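Local coordinates for plasmin and fibronectin-binding protein A (Streptococcus pneumoniae, PDB 4MR0) that acts as a fibronectin-dependent surface adhesin and invasin that binds human fibronectin, plasmin, plasminogen and serum albumin, at residues 302-307 with 343-348; 262-267 with 286-291; 334-339 with 369-374. All coordinates share one frame; numbering follows the deposited sequence.

Overall arrangement
All three contacts lie in the parallel beta-helix of this adhesin and join successive turns of the chain. Interaction 2 closes before the other two open. Interactions 1 and 3 alternate along the chain, since 334-339 falls between 302-307 and 343-348. The centres of interactions 1 and 2 are about 9 Å apart, those of interactions 1 and 3 about 10 Å, those of interactions 2 and 3 about 13 Å. Strands 278-289, 329-337 and 364-372 are successive neighbours, so interactions 2 and 3 continue the same parallel pairing. Interaction 1 joins the corners that follow the first two, so the three contacts hold successive coils of the beta-helix together. Gln288 and Val346 bridge interactions 1 and 2.

Interaction 1 of 3, residues 302-307 with 343-348; sequences KESIQI and GELVTA. With MN (manganese (II) ion), chain G.
Ser304 holds OG on the far side of CB from its carbonyl carbon (chi1 -65°), which lays the hydroxyl oxygen against the branched end of Leu345. Ser304 OG is 3.2 Å from Leu345 CD1, and Leu345 CD2 follows at 3.6 Å from the same oxygen. In Thr347 the CG2 methyl, not the hydroxyl, stands anti to the backbone N. This methyl lies against the aliphatic part of Glu303, with Glu303 CG 3.6 Å from Thr347 CG2. The two side chains run side by side and point the same way. Glu303 then bends away, and its OE2 is hydrogen-bonded to His352.

The segments are corners on adjacent coils of the parallel beta-helix. The chain turns at Ser304 and Ile305 in one coil and at Ala348 in the next. Two backbone hydrogen bonds join them. Ser304 N donates to Thr347 O at 2.9 Å, with 159° at the hydrogen. Ile305 N donates to Ala348 O over the same 2.9 Å, but more bent, at 138°. Thr347 O also receives a CA-H...O contact from Glu303 CA at 3.2 Å. Thr347 N is buried with no partner in the model. Phe336 packs on Ile305, Leu345 and Ala348. Gln306 does not touch 343-348. Its OE1 binds manganese at 2.2 Å, in a site shared with Gln271, Glu308 and Gly314.

Interaction 2 of 3, residues 262-267 with 286-291; sequences KDSYQG and LGQALP
Ser264 O takes the shortest bond of this contact, from Ala289 N at 2.7 Å, with 160° at the hydrogen. A CA-H...O contact from Gln288 CA reaches the same oxygen at 3.4 Å. The two strands are parallel neighbours in the beta-helix, and 262-267 lies in the first PbH1 repeat. Three more backbone bonds join them. Asp263 N donates to Leu286 O at 2.9 Å, and Ser264 N donates to Gly287 O. Beyond Tyr265, Gln266 N donates to Ala289 O at 2.8 Å, in the carbonyl plane but bent to 138° at the hydrogen.

Asp263 lies beside Gly287, which puts no side chain against the carboxylate. Asp263 OD1 is gripped by the hydroxyls of Ser339 and Ser342. On the face shared by Ser264 and Gln288, the glutamine chain is extended, with CG anti to its N (chi1 178°). This carries Gln288 NE2 to Gly267 O at 2.9 Å, a weak bond. NE2 also makes a weak bond to Lys302 O. Gln288 OE1 accepts from Val346 N, which ties the amide to the next coil. Ser264 OG has its main partner in Ser243 O.

On the other face, Ala289 CB meets the Tyr265 ring at its edge, and Pro291 crosses the tyrosine at about a right angle. Gln266 CG sits 3.9 Å above the plane of the Tyr265 ring, over its centre. The Gln266 and Pro291 side chains cross at about a right angle, which brings Gln266 NE2 to 3.2 Å from Pro291 CD.

Interaction 3 of 3, residues 334-339 with 369-374; sequences SYFGKS and NHFDNM
Phe336 has the most surface buried here, and it meets Phe371 and Met374. The two phenylalanine side chains run side by side in the same direction. Their planes are 35° apart. Phe371 CE1 lies over one face of the Phe336 ring, 3.7 Å above its plane and toward its rim. His370 O lies at the edge of the Phe336 ring, in its plane. Met374 bends back to set SD 3.8 Å from Phe336 CB.

Tyr335 and His370 pair on the other face of the strands. Tyr335 CG is anti to its backbone N (chi1 173°), which lays the ring alongside His370. The tyrosine turns its edge to the imidazole face in a T-shaped pair, with centroids 5.2 Å apart and planes at 85°. His370 NE2 is held in turn by Asp395. At its far end Tyr335 OH donates to Asp372 OD2 at 2.6 Å, meeting the oxygen on its anti side and out of the carboxylate plane. Ring and carboxylate stand almost perpendicular.

Backbone bonds set this register. His370 N donates to Ser334 O and Phe336 N to His370 O, both at 2.9 Å. Asp372 N donates to Phe336 O at 2.7 Å. Phe285, on the neighbouring strand 278-289 of the coil before, stacks on Phe336. Aromatic residues at equivalent positions of successive coils, here Phe285, Phe336 and Phe371, are a known feature of parallel beta-helices such as those of pectate lyase-like proteins.

Interaction 1 of 3, residues 302-307 with 343-348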
loop_
_atom_site.group_PDB
_atom_site.type_symbol
_atom_site.label_atom_id
_atom_site.label_comp_id
_atom_site.label_asym_id
_atom_site.label_seq_id
_atom_site.Cartn_x
_atom_site.Cartn_y
_atom_site.Cartn_z
ATOM N N LYS A 302 -3.303 7.711 4.092
ATOM C CA LYS A 302 -1.848 7.772 4.136
ATOM C C LYS A 302 -1.140 6.424 4.020
ATOM O O LYS A 302 -0.669 5.875 5.017
ATOM C CB LYS A 302 -1.396 8.485 5.415
ATOM C CG LYS A 302 -1.726 9.971 5.434
ATOM C CD LYS A 302 -1.246 10.651 4.156
ATOM C CE LYS A 302 -1.374 12.164 4.238
ATOM N NZ LYS A 302 -2.762 12.583 4.595
ATOM N N GLU A 303 -1.061 5.910 2.796
ATOM C CA GLU A 303 -0.400 4.635 2.529
ATOM C C GLU A 303 1.112 4.844 2.558
ATOM O O GLU A 303 1.604 5.857 2.061
ATOM C CB GLU A 303 -0.809 4.104 1.146
ATOM C CG GLU A 303 -2.314 3.959 0.925
ATOM C CD GLU A 303 -2.961 5.205 0.334
ATOM O OE1 GLU A 303 -2.278 6.249 0.212
ATOM O OE2 GLU A 303 -4.159 5.139 -0.009
ATOM N N SER A 304 1.854 3.902 3.134
ATOM C CA SER A 304 3.312 4.033 3.182
ATOM C C SER A 304 3.910 3.960 1.777
ATOM O O SER A 304 4.933 4.593 1.482
ATOM C CB SER A 304 3.903 2.959 4.087
ATOM O OG SER A 304 3.469 3.190 5.420
ATOM N N ILE A 305 3.278 3.172 0.915
ATOM C CA ILE A 305 3.689 3.084 -0.478
ATOM C C ILE A 305 2.420 3.275 -1.292
ATOM O O ILE A 305 1.563 2.392 -1.350
ATOM C CB ILE A 305 4.306 1.722 -0.847
ATOM C CG1 ILE A 305 5.597 1.493 -0.052
ATOM C CG2 ILE A 305 4.619 1.696 -2.343
ATOM C CD1 ILE A 305 6.257 0.144 -0.332
ATOM N N GLN A 306 2.291 4.446 -1.898
ATOM C CA GLN A 306 1.128 4.752 -2.710
ATOM C C GLN A 306 1.503 4.574 -4.176
ATOM O O GLN A 306 2.562 5.021 -4.616
ATOM C CB GLN A 306 0.672 6.194 -2.445
ATOM C CG GLN A 306 -0.527 6.643 -3.273
ATOM C CD GLN A 306 -0.934 8.071 -2.964
ATOM O OE1 GLN A 306 -0.083 8.938 -2.768
ATOM N NE2 GLN A 306 -2.237 8.323 -2.926
ATOM N N ILE A 307 0.632 3.902 -4.916
ATOM C CA ILE A 307 0.828 3.658 -6.337
ATOM C C ILE A 307 -0.390 4.327 -6.953
ATOM O O ILE A 307 -1.524 3.891 -6.751
ATOM C CB ILE A 307 0.832 2.149 -6.632
ATOM C CG1 ILE A 307 1.943 1.477 -5.819
ATOM C CG2 ILE A 307 1.024 1.904 -8.129
ATOM C CD1 ILE A 307 1.853 -0.047 -5.803
ATOM N N GLY A 343 4.264 4.365 15.970
ATOM C CA GLY A 343 3.470 3.160 15.806
ATOM C C GLY A 343 3.405 2.502 14.439
ATOM O O GLY A 343 4.082 2.898 13.490
ATOM N N GLU A 344 2.560 1.482 14.350
ATOM C CA GLU A 344 2.387 0.722 13.121
ATOM C C GLU A 344 1.819 1.569 11.982
ATOM O O GLU A 344 1.054 2.504 12.211
ATOM C CB GLU A 344 1.470 -0.483 13.375
ATOM C CG GLU A 344 1.943 -1.429 14.477
ATOM C CD GLU A 344 1.530 -0.987 15.883
ATOM O OE1 GLU A 344 0.916 0.093 16.030
ATOM O OE2 GLU A 344 1.818 -1.733 16.844
ATOM N N LEU A 345 2.207 1.237 10.754
ATOM C CA LEU A 345 1.724 1.951 9.576
ATOM C C LEU A 345 0.210 1.758 9.514
ATOM O O LEU A 345 -0.312 0.767 10.030
ATOM C CB LEU A 345 2.360 1.372 8.310
ATOM C CG LEU A 345 3.860 1.050 8.347
ATOM C CD1 LEU A 345 4.277 0.470 6.999
ATOM C CD2 LEU A 345 4.670 2.303 8.664
ATOM N N VAL A 346 -0.494 2.704 8.901
ATOM C CA VAL A 346 -1.944 2.607 8.780
ATOM C C VAL A 346 -2.288 1.656 7.626
ATOM O O VAL A 346 -3.011 0.672 7.801
ATOM C CB VAL A 346 -2.570 3.997 8.519
ATOM C CG1 VAL A 346 -4.078 3.875 8.331
ATOM C CG2 VAL A 346 -2.262 4.921 9.697
ATOM N N THR A 347 -1.748 1.959 6.450
ATOM C CA THR A 347 -1.961 1.155 5.250
ATOM C C THR A 347 -0.595 1.022 4.595
ATOM O O THR A 347 0.043 2.022 4.281
ATOM C CB THR A 347 -2.927 1.855 4.272
ATOM O OG1 THR A 347 -4.231 1.913 4.857
ATOM C CG2 THR A 347 -3.008 1.100 2.951
ATOM N N ALA A 348 -0.134 -0.208 4.395
ATOM C CA ALA A 348 1.184 -0.395 3.798
ATOM C C ALA A 348 1.267 -0.014 2.322
ATOM O O ALA A 348 2.164 0.732 1.919
ATOM C CB ALA A 348 1.651 -1.844 3.986
HETATM MN MN MN G . 0.121 10.830 -3.947
#

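Interaction 2 of 3, residues 262-267 with 286-291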
loop_
_atom_site.group_PDB
_atom_site.type_symbol
_atom_site.label_atom_id
_atom_site.label_comp_id
_atom_site.label_asym_id
_atom_site.label_seq_id
_atom_site.Cartn_x
_atom_site.Cartn_y
_atom_site.Cartn_z
ATOM N N LYS A 262 12.292 4.935 8.136
ATOM C CA LYS A 262 11.817 5.164 9.493
ATOM C C LYS A 262 11.014 6.424 9.764
ATOM O O LYS A 262 11.310 7.504 9.248
ATOM C CB LYS A 262 12.998 5.189 10.467
ATOM C CG LYS A 262 13.844 3.938 10.530
ATOM C CD LYS A 262 14.924 4.118 11.594
ATOM C CE LYS A 262 15.819 2.892 11.709
ATOM N NZ LYS A 262 16.820 3.066 12.802
ATOM N N ASP A 263 10.009 6.256 10.613
ATOM C CA ASP A 263 9.178 7.342 11.111
ATOM C C ASP A 263 8.641 8.411 10.175
ATOM O O ASP A 263 9.048 9.573 10.230
ATOM C CB ASP A 263 9.932 8.015 12.261
ATOM C CG ASP A 263 10.458 7.008 13.262
ATOM O OD1 ASP A 263 9.647 6.192 13.748
ATOM O OD2 ASP A 263 11.675 7.020 13.557
ATOM N N SER A 264 7.699 8.015 9.334
ATOM C CA SER A 264 7.061 8.940 8.420
ATOM C C SER A 264 6.100 9.780 9.263
ATOM O O SER A 264 5.427 9.249 10.143
ATOM C CB SER A 264 6.274 8.148 7.372
ATOM O OG SER A 264 5.419 8.997 6.634
ATOM N N TYR A 265 6.049 11.087 9.025
ATOM C CA TYR A 265 5.111 11.931 9.767
ATOM C C TYR A 265 3.823 11.933 8.956
ATOM O O TYR A 265 3.715 12.656 7.959
ATOM C CB TYR A 265 5.633 13.364 9.903
ATOM C CG TYR A 265 4.664 14.295 10.613
ATOM C CD1 TYR A 265 4.222 14.012 11.910
ATOM C CD2 TYR A 265 4.194 15.457 9.997
ATOM C CE1 TYR A 265 3.340 14.861 12.575
ATOM C CE2 TYR A 265 3.312 16.317 10.656
ATOM C CZ TYR A 265 2.890 16.010 11.945
ATOM O OH TYR A 265 2.019 16.843 12.606
ATOM N N GLN A 266 2.859 11.119 9.392
ATOM C CA GLN A 266 1.567 10.971 8.726
ATOM C C GLN A 266 1.676 11.158 7.217
ATOM O O GLN A 266 0.954 11.958 6.625
ATOM C CB GLN A 266 0.540 11.953 9.310
ATOM C CG GLN A 266 0.898 13.431 9.199
ATOM C CD GLN A 266 -0.139 14.324 9.858
ATOM O OE1 GLN A 266 -0.041 15.550 9.823
ATOM N NE2 GLN A 266 -1.141 13.708 10.465
ATOM N N GLY A 267 2.578 10.409 6.591
ATOM C CA GLY A 267 2.750 10.553 5.159
ATOM C C GLY A 267 3.063 9.278 4.401
ATOM O O GLY A 267 2.972 8.170 4.938
ATOM N N LEU A 286 9.419 1.065 8.788
ATOM C CA LEU A 286 9.206 1.102 10.221
ATOM C C LEU A 286 8.660 2.388 10.829
ATOM O O LEU A 286 9.368 3.395 10.923
ATOM C CB LEU A 286 10.525 0.751 10.917
ATOM C CG LEU A 286 11.284 -0.460 10.359
ATOM C CD1 LEU A 286 12.589 -0.631 11.122
ATOM C CD2 LEU A 286 10.417 -1.718 10.469
ATOM N N GLY A 287 7.400 2.337 11.248
ATOM C CA GLY A 287 6.785 3.469 11.916
ATOM C C GLY A 287 6.215 4.631 11.135
ATOM O O GLY A 287 6.810 5.145 10.180
ATOM N N GLN A 288 5.030 5.041 11.569
ATOM C CA GLN A 288 4.328 6.171 10.990
ATOM C C GLN A 288 3.739 6.941 12.163
ATOM O O GLN A 288 2.944 6.400 12.942
ATOM C CB GLN A 288 3.222 5.700 10.055
ATOM C CG GLN A 288 2.426 6.834 9.448
ATOM C CD GLN A 288 1.508 6.361 8.344
ATOM O OE1 GLN A 288 0.694 5.455 8.541
ATOM N NE2 GLN A 288 1.634 6.974 7.171
ATOM N N ALA A 289 4.145 8.197 12.299
ATOM C CA ALA A 289 3.667 9.030 13.392
ATOM C C ALA A 289 2.313 9.640 13.059
ATOM O O ALA A 289 2.121 10.198 11.978
ATOM C CB ALA A 289 4.686 10.120 13.693
ATOM N N LEU A 290 1.376 9.525 13.998
ATOM C CA LEU A 290 0.030 10.054 13.824
ATOM C C LEU A 290 -0.299 11.001 14.982
ATOM O O LEU A 290 -0.475 10.567 16.120
ATOM C CB LEU A 290 -0.977 8.899 13.781
ATOM C CG LEU A 290 -0.704 7.781 12.762
ATOM C CD1 LEU A 290 -1.738 6.679 12.921
ATOM C CD2 LEU A 290 -0.731 8.342 11.342
ATOM N N PRO A 291 -0.382 12.313 14.702
ATOM C CA PRO A 291 -0.685 13.334 15.715
ATOM C C PRO A 291 -2.118 13.332 16.256
ATOM O O PRO A 291 -3.054 12.915 15.573
ATOM C CB PRO A 291 -0.338 14.634 14.995
ATOM C CG PRO A 291 -0.686 14.322 13.574
ATOM C CD PRO A 291 -0.114 12.936 13.394
#

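Interaction 3 of 3, residues 334-339 with 369-374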
loop_
_atom_site.group_PDB
_atom_site.type_symbol
_atom_site.label_atom_id
_atom_site.label_comp_id
_atom_site.label_asym_id
_atom_site.label_seq_id
_atom_site.Cartn_x
_atom_site.Cartn_y
_atom_site.Cartn_z
ATOM N N SER A 334 9.469 -7.336 1.375
ATOM C CA SER A 334 9.676 -6.247 2.310
ATOM C C SER A 334 8.856 -6.380 3.577
ATOM O O SER A 334 7.845 -7.075 3.612
ATOM C CB SER A 334 9.384 -4.914 1.617
ATOM O OG SER A 334 10.279 -4.726 0.534
ATOM N N TYR A 335 9.308 -5.699 4.622
ATOM C CA TYR A 335 8.646 -5.746 5.912
ATOM C C TYR A 335 8.008 -4.408 6.276
ATOM O O TYR A 335 8.590 -3.346 6.054
ATOM C CB TYR A 335 9.662 -6.178 6.979
ATOM C CG TYR A 335 9.155 -6.107 8.396
ATOM C CD1 TYR A 335 9.106 -4.890 9.077
ATOM C CD2 TYR A 335 8.714 -7.254 9.058
ATOM C CE1 TYR A 335 8.631 -4.815 10.379
ATOM C CE2 TYR A 335 8.235 -7.191 10.364
ATOM C CZ TYR A 335 8.196 -5.967 11.017
ATOM O OH TYR A 335 7.705 -5.883 12.298
ATOM N N PHE A 336 6.804 -4.475 6.836
ATOM C CA PHE A 336 6.076 -3.282 7.236
ATOM C C PHE A 336 5.625 -3.410 8.684
ATOM O O PHE A 336 4.936 -4.370 9.043
ATOM C CB PHE A 336 4.864 -3.078 6.323
ATOM C CG PHE A 336 5.219 -2.979 4.866
ATOM C CD1 PHE A 336 5.607 -4.114 4.148
ATOM C CD2 PHE A 336 5.183 -1.750 4.210
ATOM C CE1 PHE A 336 5.953 -4.020 2.802
ATOM C CE2 PHE A 336 5.530 -1.646 2.859
ATOM C CZ PHE A 336 5.915 -2.783 2.156
ATOM N N GLY A 337 6.016 -2.443 9.510
ATOM C CA GLY A 337 5.646 -2.478 10.914
ATOM C C GLY A 337 5.843 -1.147 11.615
ATOM O O GLY A 337 5.650 -0.078 11.028
ATOM N N LYS A 338 6.232 -1.203 12.881
ATOM C CA LYS A 338 6.454 0.015 13.649
ATOM C C LYS A 338 7.936 0.178 13.960
ATOM O O LYS A 338 8.742 -0.697 13.648
ATOM C CB LYS A 338 5.654 -0.039 14.954
ATOM C CG LYS A 338 6.186 -1.046 15.975
ATOM C CD LYS A 338 5.403 -0.959 17.277
ATOM C CE LYS A 338 6.063 -1.770 18.393
ATOM N NZ LYS A 338 6.068 -3.230 18.118
ATOM N N SER A 339 8.290 1.309 14.566
ATOM C CA SER A 339 9.669 1.576 14.952
ATOM C C SER A 339 9.641 1.814 16.454
ATOM O O SER A 339 8.582 1.727 17.078
ATOM C CB SER A 339 10.193 2.838 14.272
ATOM O OG SER A 339 9.601 3.992 14.855
ATOM N N ASN A 369 5.624 -10.204 1.032
ATOM C CA ASN A 369 5.916 -9.154 2.014
ATOM C C ASN A 369 5.342 -9.565 3.363
ATOM O O ASN A 369 4.482 -10.446 3.437
ATOM C CB ASN A 369 5.267 -7.820 1.622
ATOM C CG ASN A 369 5.719 -7.324 0.269
ATOM O OD1 ASN A 369 4.983 -7.413 -0.726
ATOM N ND2 ASN A 369 6.936 -6.806 0.216
ATOM N N HIS A 370 5.813 -8.920 4.428
ATOM C CA HIS A 370 5.306 -9.189 5.772
ATOM C C HIS A 370 4.658 -7.900 6.290
ATOM O O HIS A 370 5.343 -6.918 6.565
ATOM C CB HIS A 370 6.442 -9.608 6.714
ATOM C CG HIS A 370 5.982 -9.956 8.098
ATOM N ND1 HIS A 370 6.846 -10.386 9.083
ATOM C CD2 HIS A 370 4.748 -9.944 8.660
ATOM C CE1 HIS A 370 6.165 -10.624 10.191
ATOM N NE2 HIS A 370 4.891 -10.364 9.961
ATOM N N PHE A 371 3.335 -7.904 6.402
ATOM C CA PHE A 371 2.599 -6.740 6.887
ATOM C C PHE A 371 2.328 -7.021 8.361
ATOM O O PHE A 371 1.343 -7.673 8.715
ATOM C CB PHE A 371 1.300 -6.600 6.108
ATOM C CG PHE A 371 1.503 -6.418 4.629
ATOM C CD1 PHE A 371 2.074 -5.249 4.130
ATOM C CD2 PHE A 371 1.135 -7.418 3.737
ATOM C CE1 PHE A 371 2.275 -5.079 2.751
ATOM C CE2 PHE A 371 1.331 -7.259 2.358
ATOM C CZ PHE A 371 1.901 -6.089 1.867
ATOM N N ASP A 372 3.216 -6.506 9.206
ATOM C CA ASP A 372 3.178 -6.743 10.642
ATOM C C ASP A 372 2.329 -5.819 11.512
ATOM O O ASP A 372 2.816 -4.817 12.044
ATOM C CB ASP A 372 4.614 -6.750 11.165
ATOM C CG ASP A 372 4.766 -7.516 12.466
ATOM O OD1 ASP A 372 3.745 -7.947 13.036
ATOM O OD2 ASP A 372 5.917 -7.682 12.915
ATOM N N ASN A 373 1.059 -6.179 11.660
ATOM C CA ASN A 373 0.121 -5.435 12.498
ATOM C C ASN A 373 -0.229 -4.024 12.020
ATOM O O ASN A 373 -0.122 -3.065 12.788
ATOM C CB ASN A 373 0.670 -5.388 13.941
ATOM C CG ASN A 373 -0.407 -5.104 14.977
ATOM O OD1 ASN A 373 -1.504 -5.672 14.928
ATOM N ND2 ASN A 373 -0.093 -4.234 15.937
ATOM N N MET A 374 -0.652 -3.892 10.762
ATOM C CA MET A 374 -1.044 -2.586 10.227
ATOM C C MET A 374 -2.326 -2.158 10.937
ATOM O O MET A 374 -3.112 -3.002 11.366
ATOM C CB MET A 374 -1.300 -2.668 8.719
ATOM C CG MET A 374 -0.126 -2.210 7.832
ATOM S SD MET A 374 1.418 -3.130 7.906
ATOM C CE MET A 374 2.168 -2.427 9.429
HETATM O O HOH W 1 3.124 -4.088 16.636
#